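Local coordinates for OsmC-like protein (Jannaschia sp., PDB 3CJE) that probably detoxifies organic hydroperoxides by reducing them, as thiol-dependent peroxidases of the OsmC family do, at residues A[14-19]-A[95-100]; A[27-32]-A[77-82]; A[87-92]-A[120-125]. All coordinates share one frame; numbering follows the deposited sequence. Where two conformers were deposited one is given.

The three contacts show how chemistry follows position in an OsmC-type fold. Contact 1, buried, joins strands 13-24 and 93-105 within the antiparallel sheet and relies on a regular backbone ladder with apolar side chains on one face and a mixed apolar-charged row on the other. Contact 2, at the surface, ties strand 28-37 to helix 62-81 chiefly through one arginine. Contact 3, partly buried, pairs a loop with the frayed end of strand 108-121, so one backbone bond and one histidine replace the repeat. C19 of contact 1 packs on L31 of contact 2, R79 of contact 2 touches L92 of contact 3, and I121 of contact 3 meets E95 of contact 1. All three touch the second subunit.

Contact 1 (A[14-19]-A[95-100]); sequences EVVFTC and ECRVVW
The carbonyl oxygen of V15 is held by two groups of the facing strand: W100 N reaches V15 O at 2.9 Å, nearly straight at 174°, and V99 CA offers a longer C-H contact. This begins an antiparallel ladder between inner strands of the OsmC sheet, repeated at F17/V98 and C19/C96. The non-hydrogen-bonded pairs V16/V99 and T18/R97 alternate with these.

V15, F17, C19, C96, V98 and W100 point to one face, where helix 62-81 lies across the sheet. There the indole of W100 crosses the neighbouring strand, with W100 CZ3 4.0 Å from F17 CD1 and W100 CE3 4.2 Å from V15 CG1; its NE1 is hydrogen-bonded to T147 of the second subunit.

On the other face V16 and V99 lie side by side, V16 CG2 4.0 Å from V99 CG1. The extended chain of R97, its CG anti to the backbone N (chi1 -179°), brings the guanidinium over V99 CG2 and against V16 CG1. E14 passes V99 CG1 and forms salt bridges with K114 and K37. One water joins the charged ends, donating to E14 OE1 at 2.6 Å and accepting from R97 NH2 at 2.9 Å in the guanidinium plane.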
# COMPACT_ATOMS: atom_id res chain seq x y z
N GLU A 14 16.32 -7.22 -7.71
CA GLU A 14 14.88 -6.99 -7.70
C GLU A 14 14.18 -7.62 -6.51
O GLU A 14 14.54 -8.71 -6.03
CB GLU A 14 14.25 -7.57 -8.96
CG GLU A 14 14.63 -6.84 -10.22
CD GLU A 14 13.91 -7.36 -11.47
OE1 GLU A 14 13.34 -8.49 -11.43
OE2 GLU A 14 13.94 -6.60 -12.45
N VAL A 15 13.09 -6.96 -6.11
CA VAL A 15 12.09 -7.52 -5.23
C VAL A 15 10.82 -7.57 -6.08
O VAL A 15 10.46 -6.57 -6.70
CB VAL A 15 11.90 -6.69 -3.91
CG1 VAL A 15 10.65 -7.23 -3.14
CG2 VAL A 15 13.18 -6.72 -3.05
N VAL A 16 10.16 -8.73 -6.15
CA VAL A 16 9.01 -8.95 -7.04
C VAL A 16 7.92 -9.58 -6.22
O VAL A 16 8.13 -10.60 -5.59
CB VAL A 16 9.33 -9.86 -8.26
CG1 VAL A 16 8.10 -10.07 -9.11
CG2 VAL A 16 10.50 -9.28 -9.08
N PHE A 17 6.75 -8.94 -6.22
CA PHE A 17 5.54 -9.51 -5.64
C PHE A 17 4.47 -9.62 -6.71
O PHE A 17 4.37 -8.79 -7.62
CB PHE A 17 5.00 -8.65 -4.50
CG PHE A 17 5.66 -8.88 -3.17
CD1 PHE A 17 6.93 -8.42 -2.92
CD2 PHE A 17 5.01 -9.59 -2.16
CE1 PHE A 17 7.54 -8.64 -1.66
CE2 PHE A 17 5.64 -9.78 -0.89
CZ PHE A 17 6.87 -9.31 -0.67
N THR A 18 3.66 -10.66 -6.55
CA THR A 18 2.45 -10.80 -7.33
C THR A 18 1.23 -10.97 -6.43
O THR A 18 1.35 -11.37 -5.27
CB THR A 18 2.53 -11.99 -8.27
OG1 THR A 18 2.67 -13.23 -7.54
CG2 THR A 18 3.71 -11.82 -9.25
N CYS A 19 0.06 -10.73 -7.00
CA CYS A 19 -1.19 -10.94 -6.28
C CYS A 19 -2.22 -11.37 -7.29
O CYS A 19 -2.38 -10.71 -8.31
CB CYS A 19 -1.63 -9.67 -5.61
SG CYS A 19 -3.14 -9.86 -4.61
N GLU A 95 -4.96 -9.77 -11.61
CA GLU A 95 -3.58 -10.23 -11.37
C GLU A 95 -2.69 -9.00 -11.37
O GLU A 95 -2.74 -8.19 -12.30
CB GLU A 95 -3.13 -11.19 -12.49
CG GLU A 95 -4.03 -12.44 -12.67
CD GLU A 95 -3.70 -13.37 -13.90
OE1 GLU A 95 -3.91 -13.00 -15.10
OE2 GLU A 95 -3.27 -14.53 -13.65
N CYS A 96 -1.88 -8.83 -10.34
CA CYS A 96 -1.03 -7.65 -10.19
C CYS A 96 0.41 -8.11 -9.94
O CYS A 96 0.64 -9.04 -9.14
CB CYS A 96 -1.51 -6.81 -9.03
SG CYS A 96 -0.47 -5.40 -8.64
N ARG A 97 1.36 -7.47 -10.62
CA ARG A 97 2.78 -7.75 -10.44
C ARG A 97 3.49 -6.44 -10.24
O ARG A 97 3.31 -5.48 -11.02
CB ARG A 97 3.38 -8.47 -11.66
CG ARG A 97 4.84 -8.79 -11.50
CD ARG A 97 5.28 -9.66 -12.67
NE ARG A 97 6.68 -10.02 -12.61
CZ ARG A 97 7.65 -9.36 -13.23
NH1 ARG A 97 7.40 -8.27 -13.97
NH2 ARG A 97 8.89 -9.81 -13.10
N VAL A 98 4.24 -6.34 -9.16
CA VAL A 98 5.00 -5.15 -8.85
C VAL A 98 6.48 -5.53 -8.66
O VAL A 98 6.80 -6.50 -7.98
CB VAL A 98 4.47 -4.40 -7.60
CG1 VAL A 98 5.24 -3.08 -7.38
CG2 VAL A 98 2.95 -4.12 -7.74
N VAL A 99 7.36 -4.76 -9.27
CA VAL A 99 8.80 -4.96 -9.24
C VAL A 99 9.44 -3.69 -8.69
O VAL A 99 9.17 -2.59 -9.16
CB VAL A 99 9.41 -5.28 -10.62
CG1 VAL A 99 10.92 -5.55 -10.48
CG2 VAL A 99 8.65 -6.45 -11.25
N TRP A 100 10.32 -3.88 -7.70
CA TRP A 100 11.18 -2.85 -7.18
C TRP A 100 12.63 -3.27 -7.34
O TRP A 100 12.92 -4.43 -7.54
CB TRP A 100 10.96 -2.63 -5.68
CG TRP A 100 9.61 -2.15 -5.23
CD1 TRP A 100 9.22 -0.85 -5.03
CD2 TRP A 100 8.49 -2.95 -4.89
NE1 TRP A 100 7.93 -0.80 -4.59
CE2 TRP A 100 7.43 -2.07 -4.52
CE3 TRP A 100 8.23 -4.34 -4.90
CZ2 TRP A 100 6.19 -2.53 -4.07
CZ3 TRP A 100 6.98 -4.79 -4.52
CH2 TRP A 100 5.96 -3.89 -4.09
O HOH W 1 11.73 -9.37 -13.32

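Contact 2 (A[27-32]-A[77-82]); sequences MRNELD and QIRAFA. With PO4 (phosphate ion), chain B.
R79 lays one face of its guanidinium over the backbone of M27, whose CA stands 3.6 Å above the plane and toward its rim. The edge of the same group does the polar work. R79 NH1 donates to R28 O at 2.8 Å and to N29 OD1 at 3.1 Å, and both oxygens lie close to the guanidinium plane. Seen from the acceptors the fit is less regular, because the nitrogen stands well above each carbonyl plane, 65° out of it for R28 O. The N29 amide is turned 50° from the guanidinium.

A bend at chi3 (81°) in an otherwise extended chain turns the guanidinium toward the backbone of 27-29. Two further bonds help fix its rotation: NH2 donates to V24 O, and NE is hydrogen-bonded to a glycerol probably from the crystallisation liquor.

M27, a selenomethionine, runs past R79 in the opposite direction. Its chain folds back at chi2 and chi3, bringing M27 SE to 4.1 Å from R79 CB and M27 CE to 4.2 Å from A80 CB. On the other side of the backbone a phosphate, also probably from the liquor, accepts a hydrogen bond from M27 N at 2.7 Å through its O3, and another from K26 N.

R79 thus reaches from near the end of helix 62-81 to the backbone on both sides of the turn between strands 13-24 and 28-37: an arginine anchoring a beta hairpin to the helix packed against its sheet.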
# COMPACT_ATOMS: atom_id res chain seq x y z
N MSE A 27 -18.71 -8.19 -1.57
CA MSE A 27 -17.60 -7.24 -1.75
C MSE A 27 -16.24 -7.79 -1.30
O MSE A 27 -15.25 -7.05 -1.26
CB MSE A 27 -17.88 -5.89 -1.05
CG MSE A 27 -18.95 -4.98 -1.73
SE MSE A 27 -18.61 -4.53 -3.58
CE MSE A 27 -17.60 -2.89 -3.33
N ARG A 28 -16.18 -9.08 -0.96
CA ARG A 28 -14.96 -9.66 -0.43
C ARG A 28 -14.04 -10.06 -1.57
O ARG A 28 -14.45 -10.71 -2.53
CB ARG A 28 -15.28 -10.89 0.42
CG ARG A 28 -14.04 -11.58 0.96
CD ARG A 28 -14.42 -12.65 1.97
NE ARG A 28 -13.28 -13.51 2.28
CZ ARG A 28 -12.50 -13.38 3.36
NH1 ARG A 28 -12.73 -12.46 4.25
NH2 ARG A 28 -11.49 -14.23 3.54
N ASN A 29 -12.76 -9.73 -1.41
CA ASN A 29 -11.76 -10.09 -2.38
C ASN A 29 -10.73 -10.99 -1.72
O ASN A 29 -10.16 -10.61 -0.70
CB ASN A 29 -11.09 -8.83 -2.92
CG ASN A 29 -12.05 -7.95 -3.65
OD1 ASN A 29 -12.85 -8.43 -4.45
ND2 ASN A 29 -12.01 -6.66 -3.33
N GLU A 30 -10.49 -12.16 -2.30
CA GLU A 30 -9.52 -13.08 -1.74
C GLU A 30 -8.22 -12.98 -2.53
O GLU A 30 -8.21 -13.27 -3.72
CB GLU A 30 -10.10 -14.49 -1.74
CG GLU A 30 -11.22 -14.62 -0.72
CD GLU A 30 -11.87 -16.01 -0.65
OE1 GLU A 30 -11.64 -16.85 -1.55
OE2 GLU A 30 -12.64 -16.25 0.32
N LEU A 31 -7.17 -12.54 -1.83
CA LEU A 31 -5.95 -12.06 -2.42
C LEU A 31 -4.82 -13.04 -2.13
O LEU A 31 -4.35 -13.10 -1.01
CB LEU A 31 -5.62 -10.68 -1.83
CG LEU A 31 -6.76 -9.66 -2.02
CD1 LEU A 31 -6.68 -8.47 -1.11
CD2 LEU A 31 -6.87 -9.30 -3.53
N ASP A 32 -4.40 -13.78 -3.15
CA ASP A 32 -3.31 -14.73 -3.08
C ASP A 32 -2.02 -14.00 -3.45
O ASP A 32 -1.72 -13.80 -4.62
CB ASP A 32 -3.57 -15.88 -4.06
CG ASP A 32 -2.44 -16.90 -4.12
OD1 ASP A 32 -1.48 -16.90 -3.26
OD2 ASP A 32 -2.52 -17.71 -5.10
N GLN A 77 -13.32 -1.04 -6.79
CA GLN A 77 -13.90 -0.03 -7.68
C GLN A 77 -14.60 -0.68 -8.88
O GLN A 77 -15.66 -0.23 -9.31
CB GLN A 77 -12.83 0.94 -8.19
CG GLN A 77 -11.89 1.53 -7.15
CD GLN A 77 -12.62 2.21 -6.09
OE1 GLN A 77 -13.59 2.93 -6.37
NE2 GLN A 77 -12.19 1.99 -4.85
N ILE A 78 -13.98 -1.72 -9.47
CA ILE A 78 -14.63 -2.46 -10.55
C ILE A 78 -16.01 -2.96 -10.12
O ILE A 78 -17.02 -2.78 -10.82
CB ILE A 78 -13.75 -3.60 -11.04
CG1 ILE A 78 -12.50 -3.05 -11.73
CG2 ILE A 78 -14.52 -4.53 -12.00
CD1 ILE A 78 -11.43 -4.11 -12.02
N ARG A 79 -16.06 -3.59 -8.95
CA ARG A 79 -17.29 -4.15 -8.43
C ARG A 79 -18.32 -3.08 -8.08
O ARG A 79 -19.50 -3.28 -8.35
CB ARG A 79 -17.01 -5.08 -7.26
CG ARG A 79 -16.14 -6.27 -7.63
CD ARG A 79 -15.80 -7.14 -6.42
NE ARG A 79 -16.92 -8.02 -6.10
CZ ARG A 79 -16.90 -8.94 -5.14
NH1 ARG A 79 -15.87 -9.09 -4.39
NH2 ARG A 79 -17.93 -9.72 -4.99
N ALA A 80 -17.88 -1.97 -7.51
CA ALA A 80 -18.76 -0.86 -7.13
C ALA A 80 -19.34 -0.14 -8.35
O ALA A 80 -20.46 0.35 -8.32
CB ALA A 80 -18.03 0.13 -6.24
N PHE A 81 -18.57 -0.06 -9.42
CA PHE A 81 -18.97 0.76 -10.57
C PHE A 81 -19.63 -0.05 -11.71
O PHE A 81 -20.26 0.54 -12.58
CB PHE A 81 -17.75 1.47 -11.15
CG PHE A 81 -17.12 2.55 -10.27
CD1 PHE A 81 -17.76 3.08 -9.17
CD2 PHE A 81 -15.91 3.11 -10.62
CE1 PHE A 81 -17.15 4.07 -8.42
CE2 PHE A 81 -15.34 4.11 -9.91
CZ PHE A 81 -15.94 4.57 -8.79
N ALA A 82 -19.51 -1.37 -11.69
CA ALA A 82 -19.92 -2.17 -12.86
C ALA A 82 -21.35 -1.93 -13.28
O ALA A 82 -21.66 -1.58 -14.42
CB ALA A 82 -19.67 -3.66 -12.59
P PO4 B . -19.21 -10.10 1.96
O1 PO4 B . -19.90 -11.16 1.14
O2 PO4 B . -20.23 -9.36 2.80
O3 PO4 B . -18.64 -9.02 1.05
O4 PO4 B . -18.17 -10.80 2.84

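Contact 3 (A[87-92]-A[120-125]); sequences VTVTDL and IILHSP
The loop 87-92 runs antiparallel to 120-125, the CA atoms of V89 and S124 lying 5.0 Å apart, but the pairing is irregular: T90 faces H123, L92 already faces L122, and both D91 and H123 take left-handed helical backbone angles. One backbone bond marks the middle, T90 N to L122 O at 3.1 Å and nearly straight (165°).

Beside it the ring of H123 substitutes for a second backbone rung. Its ND1 donates to T90 O at 2.9 Å, with the oxygen close to the ring plane; chi1 of -55° sets the imidazole beside its own backbone N, where this edge can face the turn at T90 and D91. I121 CG2 packs over one face of the ring, 3.4 Å above the plane.

The leucines supply the apolar side. L92 and L122 point the same way and lie alongside each other, with L92 CD1 only 3.5 Å from L122 CD2, and V89 CG2, from the same loop as L92, reaches that L122 methyl, CD2, at 4.2 Å. At the far end P125 crosses T88 at about a right angle, P125 CD meeting T88 CB at 3.8 Å. S124 OG makes a weak approach to T88 O, and its firmer partner is D126 N, while the carboxylate of D126 accepts the N-H of T88.

L92 and L122 are covered by I78 of helix 62-81, and Q131 of helix 128-141 packs on L122 and S124. At the strand end I120 pairs in parallel with a strand of the second subunit, carrying the sheet across the dimer interface.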
# COMPACT_ATOMS: atom_id res chain seq x y z
N VAL A 87 -22.11 -2.69 -17.08
CA VAL A 87 -21.27 -3.84 -17.36
C VAL A 87 -21.60 -4.97 -16.39
O VAL A 87 -21.64 -4.77 -15.18
CB VAL A 87 -19.78 -3.48 -17.32
CG1 VAL A 87 -18.89 -4.72 -17.54
CG2 VAL A 87 -19.46 -2.34 -18.33
N THR A 88 -21.84 -6.15 -16.95
CA THR A 88 -21.96 -7.38 -16.17
C THR A 88 -20.60 -8.02 -16.04
O THR A 88 -19.91 -8.29 -17.04
CB THR A 88 -22.96 -8.34 -16.85
OG1 THR A 88 -24.25 -7.70 -16.97
CG2 THR A 88 -23.05 -9.68 -16.08
N VAL A 89 -20.21 -8.26 -14.80
CA VAL A 89 -18.91 -8.88 -14.44
C VAL A 89 -19.21 -10.15 -13.67
O VAL A 89 -20.07 -10.14 -12.78
CB VAL A 89 -18.08 -7.91 -13.55
CG1 VAL A 89 -16.78 -8.58 -13.04
CG2 VAL A 89 -17.75 -6.61 -14.30
N THR A 90 -18.53 -11.24 -14.01
CA THR A 90 -18.71 -12.53 -13.34
C THR A 90 -17.34 -13.06 -12.94
O THR A 90 -16.41 -12.98 -13.72
CB THR A 90 -19.44 -13.54 -14.26
OG1 THR A 90 -20.67 -12.97 -14.74
CG2 THR A 90 -19.74 -14.85 -13.52
N ASP A 91 -17.21 -13.58 -11.72
CA ASP A 91 -15.98 -14.25 -11.30
C ASP A 91 -14.74 -13.39 -11.60
O ASP A 91 -13.74 -13.84 -12.20
CB ASP A 91 -15.88 -15.59 -12.03
CG ASP A 91 -16.95 -16.59 -11.56
OD1 ASP A 91 -17.43 -16.46 -10.42
OD2 ASP A 91 -17.29 -17.49 -12.36
N LEU A 92 -14.84 -12.14 -11.20
CA LEU A 92 -13.76 -11.20 -11.40
C LEU A 92 -12.43 -11.76 -10.88
O LEU A 92 -12.36 -12.27 -9.75
CB LEU A 92 -14.08 -9.90 -10.67
CG LEU A 92 -13.01 -8.82 -10.70
CD1 LEU A 92 -12.68 -8.26 -12.14
CD2 LEU A 92 -13.43 -7.68 -9.70
N ILE A 120 -6.70 -7.69 -15.92
CA ILE A 120 -8.05 -7.76 -15.42
C ILE A 120 -8.85 -8.74 -16.28
O ILE A 120 -8.84 -8.66 -17.51
CB ILE A 120 -8.66 -6.37 -15.46
CG1 ILE A 120 -7.94 -5.41 -14.49
CG2 ILE A 120 -10.17 -6.47 -15.14
CD1 ILE A 120 -8.11 -3.95 -14.76
N ILE A 121 -9.55 -9.67 -15.61
CA ILE A 121 -10.42 -10.66 -16.25
C ILE A 121 -11.84 -10.48 -15.74
O ILE A 121 -12.15 -10.73 -14.55
CB ILE A 121 -9.96 -12.11 -15.99
CG1 ILE A 121 -8.49 -12.25 -16.40
CG2 ILE A 121 -10.89 -13.08 -16.74
CD1 ILE A 121 -7.87 -13.63 -16.01
N LEU A 122 -12.71 -10.02 -16.64
CA LEU A 122 -14.09 -9.68 -16.28
C LEU A 122 -15.14 -10.75 -16.55
O LEU A 122 -16.26 -10.66 -15.97
CB LEU A 122 -14.53 -8.38 -16.97
CG LEU A 122 -13.73 -7.11 -16.75
CD1 LEU A 122 -14.30 -5.89 -17.52
CD2 LEU A 122 -13.66 -6.76 -15.19
N HIS A 123 -14.86 -11.67 -17.47
CA HIS A 123 -15.86 -12.65 -17.92
C HIS A 123 -17.18 -11.95 -18.26
O HIS A 123 -18.25 -12.37 -17.83
CB HIS A 123 -16.11 -13.76 -16.89
CG HIS A 123 -14.87 -14.47 -16.46
ND1 HIS A 123 -14.33 -14.31 -15.20
CD2 HIS A 123 -14.06 -15.32 -17.12
CE1 HIS A 123 -13.25 -15.07 -15.10
NE2 HIS A 123 -13.06 -15.68 -16.25
N SER A 124 -17.09 -10.88 -19.04
CA SER A 124 -18.23 -10.03 -19.30
C SER A 124 -18.85 -10.32 -20.66
O SER A 124 -18.12 -10.54 -21.61
CB SER A 124 -17.74 -8.56 -19.31
OG SER A 124 -18.71 -7.65 -19.82
N PRO A 125 -20.19 -10.27 -20.76
CA PRO A 125 -20.85 -10.42 -22.05
C PRO A 125 -21.03 -9.11 -22.84
O PRO A 125 -21.76 -9.10 -23.84
CB PRO A 125 -22.21 -10.93 -21.64
CG PRO A 125 -22.48 -10.18 -20.39
CD PRO A 125 -21.17 -10.13 -19.67